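Local coordinates for protein elongation factor 1-beta (Pyrococcus horikoshii OT-3, PDB 7CSL) that probably promotes the exchange of GDP for GTP on elongation factor 1-alpha, regenerating its active form for aminoacyl-tRNA delivery during protein synthesis, at residues E75-E78 against N79-S82. Numbering follows the deposited sequence.
Sequences EEVE and NVES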
# COMPACT_ATOMS: atom_id res chain seq x y z
N GLU C 75 13.46 -6.30 15.21
CA GLU C 75 12.71 -7.13 16.15
C GLU C 75 13.61 -7.94 17.12
O GLU C 75 13.14 -8.43 18.16
CB GLU C 75 11.69 -8.02 15.41
CG GLU C 75 10.46 -7.24 14.87
CD GLU C 75 9.32 -8.13 14.35
OE1 GLU C 75 9.55 -9.35 14.21
OE2 GLU C 75 8.18 -7.64 14.10
N GLU C 76 14.89 -8.08 16.82
CA GLU C 76 15.83 -8.74 17.70
C GLU C 76 16.32 -7.80 18.81
O GLU C 76 16.81 -8.27 19.84
CB GLU C 76 17.02 -9.32 16.91
CG GLU C 76 16.64 -10.51 16.03
CD GLU C 76 17.58 -10.77 14.83
OE1 GLU C 76 18.60 -10.06 14.67
OE2 GLU C 76 17.28 -11.69 14.03
N VAL C 77 16.20 -6.48 18.62
CA VAL C 77 16.75 -5.52 19.59
C VAL C 77 15.90 -5.45 20.86
O VAL C 77 14.66 -5.57 20.81
CB VAL C 77 16.94 -4.12 18.97
CG1 VAL C 77 17.42 -3.10 19.99
CG2 VAL C 77 17.93 -4.18 17.82
N GLU C 78 16.60 -5.27 22.00
CA GLU C 78 15.99 -5.26 23.34
C GLU C 78 14.99 -4.11 23.42
O GLU C 78 15.29 -3.01 22.95
CB GLU C 78 17.09 -5.05 24.38
CG GLU C 78 16.69 -5.19 25.84
CD GLU C 78 17.86 -4.85 26.75
OE1 GLU C 78 17.81 -3.81 27.45
OE2 GLU C 78 18.87 -5.60 26.73
N ASN C 79 13.82 -4.40 23.98
CA ASN C 79 12.71 -3.44 24.16
C ASN C 79 11.88 -3.10 22.91
O ASN C 79 11.13 -2.12 22.89
CB ASN C 79 13.19 -2.16 24.84
CG ASN C 79 13.71 -2.40 26.24
OD1 ASN C 79 13.61 -3.50 26.78
ND2 ASN C 79 14.25 -1.35 26.84
N VAL C 80 11.99 -3.92 21.88
CA VAL C 80 11.19 -3.82 20.71
C VAL C 80 10.08 -4.83 20.78
O VAL C 80 10.34 -6.02 20.74
CB VAL C 80 12.00 -4.10 19.45
CG1 VAL C 80 11.11 -4.13 18.22
CG2 VAL C 80 13.14 -3.08 19.31
N GLU C 81 8.83 -4.35 20.74
CA GLU C 81 7.65 -5.20 20.60
C GLU C 81 7.37 -5.70 19.17
O GLU C 81 7.04 -6.87 18.96
CB GLU C 81 6.41 -4.41 21.11
CG GLU C 81 5.13 -5.22 21.12
CD GLU C 81 5.10 -6.29 22.21
OE1 GLU C 81 6.06 -6.36 22.96
OE2 GLU C 81 4.11 -7.03 22.32
N SER C 82 7.46 -4.80 18.21
CA SER C 82 7.19 -5.09 16.82
C SER C 82 7.92 -4.08 15.92
O SER C 82 8.15 -2.92 16.34
CB SER C 82 5.70 -4.99 16.54
OG SER C 82 5.21 -3.68 16.85
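The carboxylate of E78 and the side-chain amide of N79 run side by side in the same direction, their planes turned 60° apart, and neither flat group lies over the other. The touching is done instead by amide oxygen OD1 of N79, which lies against the aliphatic part of its neighbour, 3.6 Å from CG of E78. With CG anti to the backbone N (chi1 -173°) and the chain extended beyond it, E78 holds its carboxylate out at the exposed corner of the turn. At the far end of the contact, the E75 carboxylate comes to the S82 backbone, OE2 standing 3.9 Å from CA of S82 and accepting a hydrogen bond from the backbone N of A83. Between these ends, residues 77-80 form a type II beta turn, closed by a weak bond from N of V80 to O of V77 (3.3 Å, 144° at the hydrogen). CG2 of V80 lies 3.3 Å from that same O of V77 and packs 4.0 Å from CB of V77, while CG1 of V80 comes 4.0 Å from CA of E75; both valines also rest on L24 of helix 21-29. N79 occupies the third turn position with positive phi, and an alanine here would probably leave the E78 methylenes without their amide neighbour and give up a side chain that tolerates this backbone better than most. The turn brings the chain from helix 67-75 into strand 80-90, where E81 and S82 sit opposite M13 of strand 6-14 in a classic beta bulge and OG of S82 bonds an acidic side chain of another protein's chain. E75 also lies near E72, a like charge that the A83 N-H on OE2 probably helps to offset, while the valines supply the apolar inner side.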